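Local coordinates for cell wall surface anchor family protein (Streptococcus agalactiae serogroup V, PDB 3TVY), which serves as the adhesive tip pilin of Group B Streptococcus pili, this chain being its N3 part with a magnesium-binding von Willebrand factor A-type fold, at residues 53-58 with 110-115; 169-174 with 323-328; 178-183 with 222-227. All coordinates share one frame; numbering follows the deposited sequence. Where two conformers were deposited one is given.

Contact 1: 53-58 with 110-115; sequences DNRVAL and LTNDAN
R55 and L110 carry this contact, their side chains crossing at about a right angle. The guanidinium lies flat against the leucine: L110 CB sits 3.8 Å above its plane, over the centre, and L110 CD1 approaches R55 NH2 at 3.7 Å. A bend at chi3 (-68°) turns the arginine chain across L110; NE forms a salt bridge with D12 and NH2 a hydrogen bond to the carbonyl of Q159, so one flat face packs on leucine while N-H groups at the rim are bound. The other branch of L110, CD2, packs on A57 CB at 3.7 Å. Between these side chains the backbones form one antiparallel hydrogen-bonded pair, V56 with T111: V56 N reaches T111 O at 3.0 Å and T111 N returns to V56 O at 3.0 Å. This short strand 110-111 thereby runs along strand 55-61, the outermost on that side of the parallel sheet of the vWFA fold. V56 and T111 point together to the face covered by helices 33-49 and 114-122. T111 OG1 accepts from D113 N at 3.0 Å, an ST turn leading into helix 114-122, and is also hydrogen-bonded to E116; D113 stands at the helix N-cap.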
# COMPACT_ATOMS: atom_id res chain seq x y z
N ASP A 53 28.78 14.55 -3.11
CA ASP A 53 28.53 14.27 -1.67
C ASP A 53 27.20 13.52 -1.39
O ASP A 53 27.04 12.87 -0.34
CB ASP A 53 28.51 15.57 -0.86
CG ASP A 53 29.83 16.34 -0.91
OD1 ASP A 53 30.88 15.70 -1.15
OD2 ASP A 53 29.80 17.59 -0.71
N ASN A 54 26.26 13.63 -2.32
CA ASN A 54 24.89 13.15 -2.15
C ASN A 54 24.70 11.67 -2.45
O ASN A 54 25.20 11.17 -3.47
CB ASN A 54 23.94 13.97 -3.05
CG ASN A 54 23.88 15.44 -2.66
OD1 ASN A 54 24.18 15.81 -1.52
ND2 ASN A 54 23.46 16.28 -3.60
N ARG A 55 23.96 10.98 -1.60
CA ARG A 55 23.61 9.58 -1.88
C ARG A 55 22.12 9.39 -2.20
O ARG A 55 21.27 10.20 -1.80
CB ARG A 55 24.01 8.69 -0.70
CG ARG A 55 25.47 8.81 -0.32
CD ARG A 55 25.85 7.75 0.68
NE ARG A 55 25.18 7.96 1.98
CZ ARG A 55 25.20 7.08 2.96
NH1 ARG A 55 25.87 5.94 2.82
NH2 ARG A 55 24.56 7.34 4.10
N VAL A 56 21.81 8.33 -2.95
CA VAL A 56 20.42 8.05 -3.35
C VAL A 56 20.06 6.58 -3.17
O VAL A 56 20.93 5.70 -3.19
CB VAL A 56 20.09 8.53 -4.84
CG1 VAL A 56 20.13 10.04 -4.96
CG2 VAL A 56 21.04 7.89 -5.86
N ALA A 57 18.77 6.33 -2.95
CA ALA A 57 18.22 4.99 -2.87
C ALA A 57 16.83 5.02 -3.51
O ALA A 57 16.17 6.07 -3.56
CB ALA A 57 18.14 4.51 -1.46
N LEU A 58 16.37 3.86 -3.95
CA LEU A 58 15.11 3.78 -4.70
C LEU A 58 14.24 2.65 -4.16
O LEU A 58 14.70 1.53 -4.04
CB LEU A 58 15.40 3.59 -6.20
CG LEU A 58 14.26 3.19 -7.16
CD1 LEU A 58 13.25 4.26 -7.34
CD2 LEU A 58 14.78 2.68 -8.50
N LEU A 110 21.77 3.32 0.09
CA LEU A 110 22.19 4.69 -0.25
C LEU A 110 23.57 4.66 -0.88
O LEU A 110 24.51 4.12 -0.30
CB LEU A 110 22.22 5.55 1.02
CG LEU A 110 20.87 5.94 1.62
CD1 LEU A 110 21.05 6.60 3.01
CD2 LEU A 110 20.13 6.87 0.65
N THR A 111 23.68 5.20 -2.08
CA THR A 111 24.95 5.13 -2.79
C THR A 111 25.28 6.43 -3.48
O THR A 111 24.38 7.13 -3.97
CB THR A 111 24.97 4.00 -3.85
OG1 THR A 111 26.28 3.94 -4.42
CG2 THR A 111 23.97 4.28 -5.00
N ASN A 112 26.57 6.74 -3.52
CA ASN A 112 27.08 7.77 -4.42
C ASN A 112 28.18 7.24 -5.35
O ASN A 112 28.96 8.01 -5.91
CB ASN A 112 27.56 8.99 -3.64
CG ASN A 112 28.74 8.68 -2.71
OD1 ASN A 112 29.21 7.53 -2.59
ND2 ASN A 112 29.21 9.70 -2.04
N ASP A 113 28.24 5.92 -5.50
CA ASP A 113 29.18 5.28 -6.42
C ASP A 113 28.57 5.35 -7.81
O ASP A 113 27.45 4.89 -8.01
CB ASP A 113 29.43 3.83 -5.97
CG ASP A 113 30.35 3.05 -6.93
OD1 ASP A 113 29.85 2.46 -7.93
OD2 ASP A 113 31.57 2.99 -6.63
N ALA A 114 29.31 5.92 -8.78
CA ALA A 114 28.81 6.13 -10.16
C ALA A 114 28.24 4.86 -10.82
O ALA A 114 27.18 4.90 -11.46
CB ALA A 114 29.92 6.76 -11.05
N ASN A 115 28.97 3.75 -10.68
CA ASN A 115 28.54 2.47 -11.22
C ASN A 115 27.21 2.08 -10.55
O ASN A 115 26.24 1.70 -11.23
CB ASN A 115 29.62 1.42 -10.97
CG ASN A 115 29.28 0.07 -11.57
OD1 ASN A 115 28.68 -0.01 -12.63
ND2 ASN A 115 29.68 -1.01 -10.87

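Contact 2: 169-174 with 323-328; sequences FHVTDG and VGIGVN. With MG (magnesium ion), chain C.
Backbone hydrogen bonds join H170, T172, V323 and I325 in a parallel ladder, with V171 opposite V323 and T172 opposite G324; the two strand axes approach to 5.0 Å and diverge by only 8°. V323 N donates to H170 O at 2.8 Å, T172 N to V323 O at 3.1 Å, and I325 N to T172 O at 2.8 Å. The last of these is the most bent, 138° at the hydrogen, although its donor lies in the carbonyl plane of T172.

Apolar contacts occupy both faces. V171 CG1 meets I325 CD1 at 3.8 Å on the side covered by helix 361-370. On the face of T172, V327 CG2 comes over the backbone of D173 and G174, while the V327 side chain also touches A338 and M342 of helix 335-344. D173 CB lies 3.4 Å from I325 O, with I325 CB beside it.

Polar and metal contacts gather where the strands end. A water 2.8 Å from both D173 O and I325 O bridges the diverging chains. D173 OD1 binds the magnesium at 2.0 Å, and chi1 of 80° swings the carboxylate away from 323-328 to reach it. D173 OD2 makes a salt bridge with R33, which probably helps fix the carboxylate's rotation. Three waters and the hydroxyls of S20 and S22 complete six ligands; one of those waters also donates to D173 O. T172 OG1 accepts from G174 N in an ST turn and is hydrogen-bonded to D18, which also receives D173 N, a second-shell link behind the metal.

At this C-terminal edge of the parallel sheet S20, S22 and D173 bind the ion directly; D18, S20 and S22 form a DxSxS sequence that, with T143 and D173, fits the metal ion-dependent adhesion site (MIDAS) of the vWFA fold.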
# COMPACT_ATOMS: atom_id res chain seq x y z
N PHE A 169 11.41 11.70 -1.63
CA PHE A 169 10.55 12.10 -2.73
C PHE A 169 9.63 10.94 -3.09
O PHE A 169 10.10 9.88 -3.52
CB PHE A 169 11.37 12.53 -3.95
CG PHE A 169 12.13 13.83 -3.76
CD1 PHE A 169 11.56 15.04 -4.13
CD2 PHE A 169 13.41 13.84 -3.21
CE1 PHE A 169 12.25 16.25 -3.96
CE2 PHE A 169 14.12 15.05 -3.04
CZ PHE A 169 13.53 16.24 -3.41
N HIS A 170 8.33 11.15 -2.96
CA HIS A 170 7.35 10.09 -3.12
C HIS A 170 6.43 10.37 -4.30
O HIS A 170 5.68 11.34 -4.30
CB HIS A 170 6.60 9.89 -1.78
CG HIS A 170 5.56 8.81 -1.78
ND1 HIS A 170 4.59 8.72 -0.80
CD2 HIS A 170 5.31 7.79 -2.65
CE1 HIS A 170 3.80 7.68 -1.06
NE2 HIS A 170 4.21 7.11 -2.17
N VAL A 171 6.49 9.52 -5.33
CA VAL A 171 5.65 9.66 -6.50
C VAL A 171 4.57 8.58 -6.46
O VAL A 171 4.89 7.37 -6.42
CB VAL A 171 6.45 9.50 -7.80
CG1 VAL A 171 5.53 9.64 -8.99
CG2 VAL A 171 7.52 10.54 -7.88
N THR A 172 3.29 9.01 -6.40
CA THR A 172 2.17 8.07 -6.25
C THR A 172 0.93 8.50 -7.05
O THR A 172 0.75 9.68 -7.34
CB THR A 172 1.80 7.83 -4.75
OG1 THR A 172 0.76 6.86 -4.64
CG2 THR A 172 1.33 9.14 -4.07
N ASP A 173 0.09 7.55 -7.41
CA ASP A 173 -1.19 7.88 -8.04
C ASP A 173 -2.38 7.27 -7.29
O ASP A 173 -3.46 7.11 -7.86
CB ASP A 173 -1.21 7.48 -9.53
CG ASP A 173 -1.51 5.98 -9.74
OD1 ASP A 173 -1.43 5.17 -8.76
OD2 ASP A 173 -1.81 5.62 -10.90
N GLY A 174 -2.20 6.92 -6.01
CA GLY A 174 -3.35 6.34 -5.29
C GLY A 174 -3.25 6.32 -3.79
O GLY A 174 -2.14 6.17 -3.23
N VAL A 323 4.44 13.84 -4.74
CA VAL A 323 3.81 14.29 -5.98
C VAL A 323 2.75 13.25 -6.36
O VAL A 323 3.08 12.11 -6.67
CB VAL A 323 4.86 14.57 -7.13
CG1 VAL A 323 4.14 14.82 -8.48
CG2 VAL A 323 5.81 15.76 -6.75
N GLY A 324 1.48 13.64 -6.30
CA GLY A 324 0.38 12.77 -6.72
C GLY A 324 0.11 12.92 -8.21
O GLY A 324 0.32 14.01 -8.80
N ILE A 325 -0.35 11.82 -8.83
CA ILE A 325 -0.71 11.84 -10.24
C ILE A 325 -2.21 11.57 -10.44
O ILE A 325 -2.65 10.40 -10.41
CB ILE A 325 0.12 10.85 -11.09
CG1 ILE A 325 1.61 10.88 -10.69
CG2 ILE A 325 -0.09 11.18 -12.58
CD1 ILE A 325 2.41 9.65 -11.16
N GLY A 326 -2.97 12.64 -10.67
CA GLY A 326 -4.42 12.57 -10.85
C GLY A 326 -5.12 11.94 -9.65
O GLY A 326 -6.09 11.20 -9.80
N VAL A 327 -4.60 12.18 -8.44
CA VAL A 327 -5.16 11.56 -7.25
C VAL A 327 -6.57 12.08 -7.04
O VAL A 327 -6.79 13.29 -7.01
CB VAL A 327 -4.31 11.83 -5.95
CG1 VAL A 327 -5.10 11.46 -4.68
CG2 VAL A 327 -2.98 11.10 -6.01
N ASN A 328 -7.51 11.15 -6.92
CA ASN A 328 -8.89 11.52 -6.61
C ASN A 328 -9.53 10.63 -5.53
O ASN A 328 -10.72 10.80 -5.24
CB ASN A 328 -9.76 11.58 -7.90
CG ASN A 328 -9.97 10.21 -8.54
OD1 ASN A 328 -9.65 9.18 -7.96
ND2 ASN A 328 -10.50 10.20 -9.78
MG MG C . -2.35 3.40 -8.36
O HOH W 1 -4.78 8.65 -9.81
O HOH W 2 -4.02 4.51 -8.00
O HOH W 3 -1.68 3.74 -6.38
O HOH W 4 -3.52 1.72 -7.80

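Contact 3: 178-183 with 222-227; sequences MSYAIN and QIVKGD
With chi1 at -77°, the Y180 ring swings back to the 222-227 side although its CB bond leads away, and its CE1 approaches I223 CD1 loosely and V224 CG1 at 3.6 Å. A bend at chi3 (69°) likewise curls M178 so that CE comes within 4.0 Å of V224 CG2. V224 has two conformers; in the one described here its two methyls touch different side chains. K225 bends to lie along A181, CE to A181 CB 3.7 Å, before its charged end makes a cation-pi contact with Y283.

The backbones meet in a single antiparallel bridge: S179 N donates to K225 O at 2.9 Å and K225 N to S179 O at 2.8 Å. Beside it, M178 CA makes a CA-H...O contact with K225 O. G226, with phi at 87°, lies 4.3 Å from M178 between CA atoms, a spacing and backbone shape suited to glycine. Farther along, a water accepts from A181 N and donates to I223 O (2.7 Å), linking the chains where they separate.

The bridge joins the loop following strand 165-172 to the segment just after helix 220-223. Y180 and S179 lean on helix 145-159, and S179 also touches P304 of helix 302-312.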
# COMPACT_ATOMS: atom_id res chain seq x y z
N MET A 178 -4.15 -1.14 1.25
CA MET A 178 -3.69 -2.20 2.16
C MET A 178 -3.02 -1.46 3.30
O MET A 178 -2.66 -0.29 3.13
CB MET A 178 -2.65 -3.11 1.48
CG MET A 178 -3.21 -3.94 0.28
SD MET A 178 -1.89 -4.68 -0.68
CE MET A 178 -1.28 -5.90 0.46
N SER A 179 -2.86 -2.13 4.44
CA SER A 179 -2.22 -1.54 5.64
C SER A 179 -1.74 -2.61 6.61
O SER A 179 -2.21 -3.76 6.55
CB SER A 179 -3.19 -0.56 6.35
OG SER A 179 -4.41 -1.18 6.72
N TYR A 180 -0.79 -2.29 7.49
CA TYR A 180 -0.53 -3.23 8.56
C TYR A 180 -1.55 -2.99 9.65
O TYR A 180 -2.02 -1.86 9.85
CB TYR A 180 0.89 -3.11 9.14
CG TYR A 180 1.95 -3.74 8.27
CD1 TYR A 180 1.98 -5.13 8.07
CD2 TYR A 180 2.92 -2.95 7.64
CE1 TYR A 180 2.99 -5.71 7.25
CE2 TYR A 180 3.91 -3.52 6.85
CZ TYR A 180 3.94 -4.88 6.66
OH TYR A 180 4.92 -5.41 5.85
N ALA A 181 -1.89 -4.07 10.36
CA ALA A 181 -2.89 -4.05 11.44
C ALA A 181 -2.35 -3.45 12.74
O ALA A 181 -1.28 -3.85 13.20
CB ALA A 181 -3.35 -5.46 11.72
N ILE A 182 -3.13 -2.55 13.34
CA ILE A 182 -2.92 -2.19 14.75
C ILE A 182 -3.19 -3.40 15.66
O ILE A 182 -4.23 -4.10 15.51
CB ILE A 182 -3.80 -0.98 15.13
CG1 ILE A 182 -3.45 0.21 14.21
CG2 ILE A 182 -3.57 -0.61 16.61
CD1 ILE A 182 -4.50 1.33 14.18
N ASN A 183 -2.26 -3.66 16.59
CA ASN A 183 -2.31 -4.84 17.47
C ASN A 183 -3.26 -4.73 18.68
O ASN A 183 -2.81 -4.77 19.85
CB ASN A 183 -0.90 -5.23 17.92
CG ASN A 183 -0.79 -6.69 18.42
OD1 ASN A 183 -1.66 -7.53 18.16
ND2 ASN A 183 0.27 -6.97 19.16
N GLN A 222 -0.45 -13.20 5.35
CA GLN A 222 -1.15 -13.70 6.54
C GLN A 222 -1.66 -12.60 7.47
O GLN A 222 -2.62 -12.82 8.24
CB GLN A 222 -0.22 -14.63 7.36
CG GLN A 222 0.22 -15.89 6.64
CD GLN A 222 -0.85 -16.95 6.65
OE1 GLN A 222 -1.97 -16.70 7.07
NE2 GLN A 222 -0.51 -18.13 6.20
N ILE A 223 -1.02 -11.43 7.45
CA ILE A 223 -1.23 -10.45 8.52
C ILE A 223 -1.74 -9.07 8.09
O ILE A 223 -2.22 -8.30 8.92
CB ILE A 223 0.08 -10.27 9.39
CG1 ILE A 223 1.17 -9.55 8.59
CG2 ILE A 223 0.53 -11.61 9.97
CD1 ILE A 223 2.40 -9.19 9.44
N VAL A 224 -1.60 -8.75 6.81
CA VAL A 224 -1.95 -7.41 6.34
C VAL A 224 -3.46 -7.25 6.18
O VAL A 224 -4.18 -8.23 5.96
CB VAL A 224 -1.22 -7.02 5.02
CG1 VAL A 224 0.30 -6.96 5.23
CG2 VAL A 224 -1.59 -7.95 3.88
N LYS A 225 -3.94 -6.01 6.36
CA LYS A 225 -5.31 -5.68 6.08
C LYS A 225 -5.44 -5.20 4.61
O LYS A 225 -4.56 -4.50 4.10
CB LYS A 225 -5.83 -4.59 7.06
CG LYS A 225 -5.75 -5.00 8.57
CD LYS A 225 -6.85 -6.01 8.98
CE LYS A 225 -6.70 -6.47 10.43
NZ LYS A 225 -7.80 -7.40 10.74
N GLY A 226 -6.52 -5.58 3.93
CA GLY A 226 -6.78 -5.11 2.54
C GLY A 226 -6.12 -5.97 1.47
O GLY A 226 -5.11 -6.64 1.73
N ASP A 227 -6.68 -5.97 0.26
CA ASP A 227 -6.07 -6.70 -0.85
C ASP A 227 -6.10 -5.87 -2.13
O ASP A 227 -5.99 -6.42 -3.23
CB ASP A 227 -6.78 -8.04 -1.07
CG ASP A 227 -8.26 -7.87 -1.45
OD1 ASP A 227 -8.75 -6.72 -1.40
OD2 ASP A 227 -8.92 -8.90 -1.76
O HOH W 5 -0.51 -6.43 9.75

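Overall arrangement
Contacts 1 and 2 reach the same five-stranded parallel sheet, with centres about 24 Å apart and nearest atoms about 7 Å apart. Contact 1 lies on outermost strand 55-61; strand 11-18 runs between this and strand 165-172 of contact 2, which pairs with strand 319-325. Contact 3 lies about 22 Å from contact 2, centre to centre, and about 32 Å from contact 1. Along the chain contact 1 closes first; 169-174 then leads into 178-183, and contact 3 is complete before 323-328 returns to the sheet. Contacts 2 and 3 thus probably shape the magnesium-binding end of the adhesive domain, the ion being about 11 Å from the M178 side chain, while contact 1 extends the sheet's edge away from it.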